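Local coordinates for protein acyl-CoA dehydrogenase (Slackia heliotrinireducens, PDB 4RM7) that is of undetermined function but belongs to the acyl-CoA dehydrogenase family, with helical N- and C-terminal domains and a beta-rich middle domain, at residues D69-V74 / A305-D310; G245-C250 / L317-M322; Q13-H18 / L52-F57. All coordinates share one frame; numbering follows the deposited sequence. Where two conformers were deposited one is given.

Interaction 1. Residues D69-V74 / A305-D310; sequences DLFAQV and AAREYD
The carboxylate of D310 meets the start of helix 70-84 just beyond D69, whose carbonyl carbon lies 3.8 Å from D310 OD1. This is the junction between the N-terminal helical domain and the C-terminal helical bundle of the acyl-CoA dehydrogenase fold, where the first turn of helix 70-84 runs roughly antiparallel to the end of helix 282-311, at 149°. D69 turns its own carboxylate elsewhere, to R63 and the backbone N of G58. L70 N donates to D310 OD1 at 3.0 Å, on the oxygen's syn lone pair. Its side chain slants across Y309, CD2 touching the ring obliquely, and CG packs on A306 CB. F71 N donates to D310 OD2, also at 3.0 Å and on the syn side, so that one carboxylate bridges two successive amides at a helix N-terminus, which would probably favour its negative charge, although the carboxylate of D69 stands nearby. The F71 ring, swung opposite its own amide nitrogen (chi1 -177°), runs alongside R307, both pointing the same way: R307 CG sits over the ring face, and R307 CZ makes an off-centre cation-pi contact 4.2 Å from the F71 ring centroid, the guanidinium and ring planes 31° apart. A third amide, A72 N, is reached through a water that donates to D310 OD2. V74 rests its CG2 methyl on A306 CB, 3.9 Å away.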
# COMPACT_ATOMS: atom_id res chain seq x y z
N ASP A 69 -17.91 24.90 20.60
CA ASP A 69 -17.20 25.32 19.40
C ASP A 69 -16.20 24.22 19.03
O ASP A 69 -15.07 24.18 19.56
CB ASP A 69 -16.49 26.65 19.63
CG ASP A 69 -17.46 27.81 19.87
OD1 ASP A 69 -18.59 27.80 19.33
OD2 ASP A 69 -17.08 28.76 20.61
N LEU A 70 -16.61 23.33 18.13
CA LEU A 70 -15.87 22.10 17.84
C LEU A 70 -14.47 22.31 17.23
O LEU A 70 -13.52 21.65 17.63
CB LEU A 70 -16.70 21.20 16.92
CG LEU A 70 -16.18 19.77 16.78
CD1 LEU A 70 -16.06 19.09 18.11
CD2 LEU A 70 -17.09 18.97 15.92
N PHE A 71 -14.35 23.23 16.27
CA PHE A 71 -13.05 23.54 15.70
C PHE A 71 -12.09 23.99 16.80
O PHE A 71 -10.94 23.56 16.84
CB PHE A 71 -13.15 24.61 14.62
CG PHE A 71 -11.84 24.91 13.94
CD1 PHE A 71 -11.07 23.88 13.41
CD2 PHE A 71 -11.38 26.21 13.82
CE1 PHE A 71 -9.84 24.15 12.77
CE2 PHE A 71 -10.15 26.50 13.19
CZ PHE A 71 -9.39 25.46 12.66
N ALA A 72 -12.58 24.83 17.72
CA ALA A 72 -11.76 25.28 18.84
C ALA A 72 -11.31 24.10 19.71
O ALA A 72 -10.13 24.00 20.08
CB ALA A 72 -12.51 26.29 19.69
N GLN A 73 -12.25 23.23 20.03
CA GLN A 73 -11.96 22.03 20.80
C GLN A 73 -10.88 21.18 20.12
O GLN A 73 -9.99 20.63 20.77
CB GLN A 73 -13.23 21.22 21.00
CG GLN A 73 -14.14 21.77 22.07
CD GLN A 73 -15.46 21.00 22.13
OE1 GLN A 73 -15.96 20.52 21.10
NE2 GLN A 73 -16.03 20.87 23.33
N VAL A 74 -10.98 21.07 18.80
CA VAL A 74 -10.03 20.34 17.99
C VAL A 74 -8.63 20.94 18.05
O VAL A 74 -7.63 20.22 18.19
CB VAL A 74 -10.52 20.28 16.54
CG1 VAL A 74 -9.38 20.01 15.57
CG2 VAL A 74 -11.59 19.23 16.43
N ALA A 305 -14.26 18.56 8.99
CA ALA A 305 -15.41 17.99 9.68
C ALA A 305 -15.80 18.90 10.84
O ALA A 305 -16.98 19.15 11.07
CB ALA A 305 -15.12 16.57 10.19
N ALA A 306 -14.81 19.43 11.55
CA ALA A 306 -15.08 20.29 12.69
C ALA A 306 -15.72 21.61 12.27
O ALA A 306 -16.66 22.09 12.91
CB ALA A 306 -13.82 20.54 13.47
N ARG A 307 -15.22 22.21 11.19
CA ARG A 307 -15.75 23.49 10.77
C ARG A 307 -17.18 23.33 10.23
O ARG A 307 -18.00 24.24 10.39
CB ARG A 307 -14.82 24.17 9.74
CG ARG A 307 -13.54 24.76 10.34
CD ARG A 307 -12.68 25.48 9.28
NE ARG A 307 -11.87 26.58 9.81
CZ ARG A 307 -10.61 26.85 9.42
NH1 ARG A 307 -10.00 26.09 8.50
NH2 ARG A 307 -9.95 27.87 9.94
N GLU A 308 -17.48 22.19 9.62
CA GLU A 308 -18.86 21.88 9.20
C GLU A 308 -19.85 21.97 10.36
O GLU A 308 -20.90 22.59 10.23
CB GLU A 308 -18.97 20.48 8.61
CG GLU A 308 -18.85 20.41 7.11
CD GLU A 308 -19.03 18.98 6.58
OE1 GLU A 308 -19.17 18.05 7.40
OE2 GLU A 308 -19.04 18.79 5.35
N TYR A 309 -19.53 21.35 11.49
CA TYR A 309 -20.41 21.44 12.64
C TYR A 309 -20.66 22.88 13.00
O TYR A 309 -21.80 23.28 13.22
CB TYR A 309 -19.82 20.73 13.85
CG TYR A 309 -20.13 19.27 13.94
CD1 TYR A 309 -21.37 18.82 14.40
CD2 TYR A 309 -19.18 18.33 13.58
CE1 TYR A 309 -21.64 17.46 14.48
CE2 TYR A 309 -19.42 16.97 13.68
CZ TYR A 309 -20.65 16.54 14.13
OH TYR A 309 -20.86 15.20 14.21
N ASP A 310 -19.60 23.67 13.04
CA ASP A 310 -19.72 25.02 13.56
C ASP A 310 -20.53 25.89 12.60
O ASP A 310 -21.13 26.86 13.02
CB ASP A 310 -18.34 25.62 13.81
CG ASP A 310 -17.55 24.89 14.92
OD1 ASP A 310 -18.16 24.18 15.76
OD2 ASP A 310 -16.32 25.03 14.96
O HOH W 1 -14.88 26.82 16.96

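Interaction 2. Residues G245-C250 / L317-M322; sequences GRVFTC and LSVALM
V319 CG1 lies off the edge of the R246 guanidinium, near the plane of the group, and touches the chain behind it, 4.1 Å from R246 CD. The two side chains cross at about a right angle, and the polar end continues past V319 to D366, whose carbonyl O accepts from R246 NE. The rest of the contact is apolar and centres on the terminal methyl of M322, a selenomethionine. Its chain leaves the backbone with CG anti to N and then bends at chi3 (74°), which brings CE in between R246, V247 and C250. M322 CE is 3.9 Å from R246 CB and 3.6 Å from C250 SG. Both helices belong to the C-terminal helical bundle of the acyl-CoA dehydrogenase fold: helix 234-270 and helix 316-341 run in the same general direction, their local axes 9.9 Å apart and inclined at 36°, with V302 and A305 of helix 282-311 also touching M322. V247 comes at the M322 chain crosswise, its CG2 4.1 Å from M322 CE, and the same CG2 meets V319 CG2 at 4.2 Å. Next to CE in the same side chain, M322 SE packs on C250 CB at 4.0 Å.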
# COMPACT_ATOMS: atom_id res chain seq x y z
N GLY A 245 -17.13 12.30 19.37
CA GLY A 245 -16.04 11.50 19.93
C GLY A 245 -15.05 11.08 18.86
O GLY A 245 -13.86 10.96 19.12
N ARG A 246 -15.53 10.85 17.64
CA ARG A 246 -14.66 10.51 16.54
C ARG A 246 -13.81 11.70 16.12
O ARG A 246 -12.63 11.54 15.81
CB ARG A 246 -15.47 10.00 15.35
CG ARG A 246 -16.18 8.73 15.65
CD ARG A 246 -16.78 8.10 14.45
NE ARG A 246 -17.61 6.98 14.87
CZ ARG A 246 -18.89 6.85 14.58
NH1 ARG A 246 -19.50 7.76 13.84
NH2 ARG A 246 -19.55 5.80 15.02
N VAL A 247 -14.39 12.90 16.13
CA VAL A 247 -13.61 14.07 15.78
C VAL A 247 -12.48 14.28 16.80
O VAL A 247 -11.32 14.48 16.43
CB VAL A 247 -14.48 15.33 15.67
CG1 VAL A 247 -13.64 16.50 15.19
CG2 VAL A 247 -15.65 15.08 14.68
N PHE A 248 -12.83 14.20 18.08
CA PHE A 248 -11.87 14.28 19.16
C PHE A 248 -10.75 13.28 19.01
O PHE A 248 -9.58 13.63 19.16
CB PHE A 248 -12.57 14.06 20.50
CG PHE A 248 -13.48 15.17 20.88
CD1 PHE A 248 -13.44 16.38 20.20
CD2 PHE A 248 -14.39 15.01 21.93
CE1 PHE A 248 -14.28 17.41 20.56
CE2 PHE A 248 -15.25 16.04 22.29
CZ PHE A 248 -15.20 17.24 21.60
N THR A 249 -11.10 12.04 18.73
CA THR A 249 -10.11 10.98 18.62
C THR A 249 -9.17 11.22 17.44
O THR A 249 -7.96 11.00 17.53
CB THR A 249 -10.79 9.62 18.49
OG1 THR A 249 -11.34 9.28 19.76
CG2 THR A 249 -9.80 8.56 18.11
N CYS A 250 -9.73 11.71 16.35
CA CYS A 250 -8.91 11.99 15.18
C CYS A 250 -7.99 13.20 15.42
O CYS A 250 -6.83 13.18 15.01
CB CYS A 250 -9.79 12.17 13.94
SG CYS A 250 -10.55 10.57 13.46
N LEU A 317 -21.14 11.77 6.53
CA LEU A 317 -20.13 11.20 5.66
C LEU A 317 -18.75 11.80 5.90
O LEU A 317 -17.75 11.10 5.82
CB LEU A 317 -20.50 11.39 4.22
CG LEU A 317 -19.54 10.72 3.23
CD1 LEU A 317 -19.41 9.23 3.57
CD2 LEU A 317 -20.12 10.91 1.85
N SER A 318 -18.71 13.10 6.18
CA SER A 318 -17.44 13.76 6.49
C SER A 318 -16.75 13.08 7.67
O SER A 318 -15.57 12.79 7.61
CB SER A 318 -17.64 15.24 6.82
OG SER A 318 -18.14 15.97 5.72
N VAL A 319 -17.52 12.84 8.73
CA VAL A 319 -16.99 12.24 9.94
C VAL A 319 -16.59 10.78 9.70
O VAL A 319 -15.58 10.31 10.22
CB VAL A 319 -18.03 12.33 11.08
CG1 VAL A 319 -17.67 11.41 12.25
CG2 VAL A 319 -18.16 13.79 11.54
N ALA A 320 -17.35 10.09 8.88
CA ALA A 320 -17.02 8.71 8.55
C ALA A 320 -15.72 8.62 7.72
O ALA A 320 -14.90 7.73 7.94
CB ALA A 320 -18.19 8.05 7.80
N LEU A 321 -15.54 9.53 6.77
CA LEU A 321 -14.36 9.47 5.90
C LEU A 321 -13.11 9.84 6.70
O LEU A 321 -12.09 9.18 6.61
CB LEU A 321 -14.51 10.40 4.68
CG LEU A 321 -15.61 10.01 3.68
CD1 LEU A 321 -15.65 11.01 2.53
CD2 LEU A 321 -15.40 8.59 3.16
N MSE A 322 -13.22 10.90 7.50
CA MSE A 322 -12.21 11.28 8.47
C MSE A 322 -11.80 10.11 9.37
O MSE A 322 -10.63 9.80 9.49
CB MSE A 322 -12.74 12.44 9.32
CG MSE A 322 -11.82 12.87 10.42
SE MSE A 322 -12.80 13.75 11.84
CE MSE A 322 -13.63 12.13 12.59

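Interaction 3. Residues Q13-H18 / L52-F57; sequences QRLLNH and LDFNGF
L15, on helix 10-26, lies beside a loop that turns back on itself at F54-F57, a type I' beta turn closed by F57 N to F54 O, and the CA atoms of L15 and F54 come within 5.7 Å. The L15 side chain extends on the far side of CA-CB from its own amide nitrogen (chi1 172°), and its two methyls part to serve two rings. L15 CD1 arrives at the edge of the F54 ring, in its plane, 3.8 Å from F54 CD1; L15 CD2 meets the F57 ring obliquely, 3.9 Å from F57 CD2. Within the loop, L52 CB lies over one face of the F54 ring. All this belongs to the N-terminal helical domain of the acyl-CoA dehydrogenase fold, in which the connection between helix 43-50 and helix 70-84 packs against helix 10-26. A turn further along helix 10-26, H18 offers a possible polar link. In one of its two deposited conformers H18 ND1 donates to D53 O at 2.9 Å, so the bond is doubtful as a constant feature; the acceptor is near the imidazole plane, but the donor stands 39° out of the carbonyl plane. A carboxylate oxygen of the same aspartate, D53 OD2, accepts from N55 N in an Asx turn, approached from above the carboxylate plane, which ties the side chain to the loop. N55 sends its amide toward the helix: N55 ND2 lies 3.5 Å from R14 CB and gives its hydrogen bond to D11 O.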
# COMPACT_ATOMS: atom_id res chain seq x y z
N GLN A 13 -5.78 31.80 16.70
CA GLN A 13 -4.35 31.76 16.97
C GLN A 13 -4.03 32.07 18.43
O GLN A 13 -3.11 31.48 19.01
CB GLN A 13 -3.62 32.74 16.06
CG GLN A 13 -3.52 32.28 14.63
CD GLN A 13 -3.13 33.40 13.67
OE1 GLN A 13 -2.76 34.50 14.09
NE2 GLN A 13 -3.23 33.12 12.38
N ARG A 14 -4.77 33.00 19.04
CA ARG A 14 -4.52 33.32 20.44
C ARG A 14 -4.84 32.12 21.33
O ARG A 14 -4.10 31.84 22.29
CB ARG A 14 -5.33 34.54 20.89
CG ARG A 14 -4.72 35.86 20.50
CD ARG A 14 -5.31 37.00 21.31
NE ARG A 14 -4.59 38.26 21.09
CZ ARG A 14 -4.96 39.19 20.22
NH1 ARG A 14 -6.05 39.00 19.47
NH2 ARG A 14 -4.26 40.30 20.09
N LEU A 15 -5.93 31.43 21.00
CA LEU A 15 -6.32 30.21 21.70
C LEU A 15 -5.16 29.21 21.71
O LEU A 15 -4.77 28.68 22.76
CB LEU A 15 -7.55 29.59 21.03
CG LEU A 15 -8.00 28.20 21.50
CD1 LEU A 15 -8.49 28.25 22.92
CD2 LEU A 15 -9.10 27.66 20.57
N LEU A 16 -4.58 28.99 20.53
CA LEU A 16 -3.43 28.13 20.41
C LEU A 16 -2.29 28.58 21.30
O LEU A 16 -1.64 27.76 21.94
CB LEU A 16 -2.95 28.08 18.97
CG LEU A 16 -3.51 26.94 18.18
CD1 LEU A 16 -3.16 27.18 16.75
CD2 LEU A 16 -2.89 25.67 18.69
N ASN A 17 -2.06 29.89 21.33
CA ASN A 17 -0.97 30.43 22.14
C ASN A 17 -1.19 30.08 23.60
O ASN A 17 -0.26 29.65 24.29
CB ASN A 17 -0.86 31.94 21.99
CG ASN A 17 -0.47 32.37 20.59
OD1 ASN A 17 0.08 31.58 19.81
ND2 ASN A 17 -0.74 33.63 20.27
N HIS A 18 -2.43 30.24 24.06
CA HIS A 18 -2.79 29.96 25.44
C HIS A 18 -2.61 28.48 25.76
O HIS A 18 -2.05 28.11 26.79
CB HIS A 18 -4.22 30.39 25.73
CG HIS A 18 -4.46 31.85 25.50
ND1 HIS A 18 -5.71 32.43 25.62
CD2 HIS A 18 -3.62 32.85 25.16
CE1 HIS A 18 -5.62 33.72 25.37
NE2 HIS A 18 -4.37 34.01 25.09
N LEU A 52 -8.13 27.36 32.12
CA LEU A 52 -7.46 27.96 30.98
C LEU A 52 -8.26 29.09 30.39
O LEU A 52 -9.48 29.08 30.41
CB LEU A 52 -7.24 26.91 29.91
CG LEU A 52 -5.86 26.29 29.83
CD1 LEU A 52 -5.84 25.23 28.75
CD2 LEU A 52 -4.83 27.36 29.54
N ASP A 53 -7.57 30.07 29.84
CA ASP A 53 -8.25 31.12 29.13
C ASP A 53 -8.40 30.65 27.71
O ASP A 53 -7.45 30.60 26.96
CB ASP A 53 -7.45 32.41 29.15
CG ASP A 53 -8.10 33.52 28.34
OD1 ASP A 53 -7.43 34.49 27.99
OD2 ASP A 53 -9.30 33.41 28.06
N PHE A 54 -9.63 30.35 27.33
CA PHE A 54 -9.90 29.75 26.05
C PHE A 54 -10.25 30.82 25.04
O PHE A 54 -10.71 30.52 23.96
CB PHE A 54 -10.99 28.70 26.16
CG PHE A 54 -10.53 27.43 26.80
CD1 PHE A 54 -9.64 26.61 26.15
CD2 PHE A 54 -10.98 27.06 28.04
CE1 PHE A 54 -9.22 25.44 26.73
CE2 PHE A 54 -10.56 25.90 28.62
CZ PHE A 54 -9.67 25.08 27.97
N ASN A 55 -10.05 32.07 25.42
CA ASN A 55 -10.24 33.19 24.52
C ASN A 55 -11.66 33.26 24.01
O ASN A 55 -11.90 33.59 22.87
CB ASN A 55 -9.29 33.09 23.34
CG ASN A 55 -9.04 34.42 22.68
OD1 ASN A 55 -9.07 35.46 23.32
ND2 ASN A 55 -8.79 34.39 21.39
N GLY A 56 -12.59 32.92 24.88
CA GLY A 56 -14.00 33.14 24.64
C GLY A 56 -14.65 32.07 23.81
O GLY A 56 -15.83 32.13 23.55
N PHE A 57 -13.87 31.09 23.40
CA PHE A 57 -14.43 29.97 22.69
C PHE A 57 -15.18 29.07 23.65
O PHE A 57 -14.87 29.02 24.82
CB PHE A 57 -13.35 29.20 21.97
CG PHE A 57 -12.89 29.87 20.73
CD1 PHE A 57 -13.65 29.81 19.59
CD2 PHE A 57 -11.73 30.59 20.71
CE1 PHE A 57 -13.24 30.43 18.44
CE2 PHE A 57 -11.31 31.22 19.57
CZ PHE A 57 -12.07 31.14 18.43

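In the fold
Helix 70-84 carries most of the touching between interaction 1 and its neighbours. Toward interaction 2, about 11 Å away between centres, L70 CD1 packs on F248 CE1 at 3.5 Å and V74 CG2 on V247 CG1 at 3.6 Å. A separate link joins helices 282-311 and 316-341, where E308 OE1 and S318 OG form a probable hydrogen bond of 2.9 Å. Toward interaction 3, about 15 Å away between centres, A72 CB meets L15 CD2 at 3.8 Å and F57 CD1 at 3.7 Å. Interactions 2 and 3 do not touch: their centres are about 23 Å apart, one in the C-terminal bundle and the other in the N-terminal helical domain.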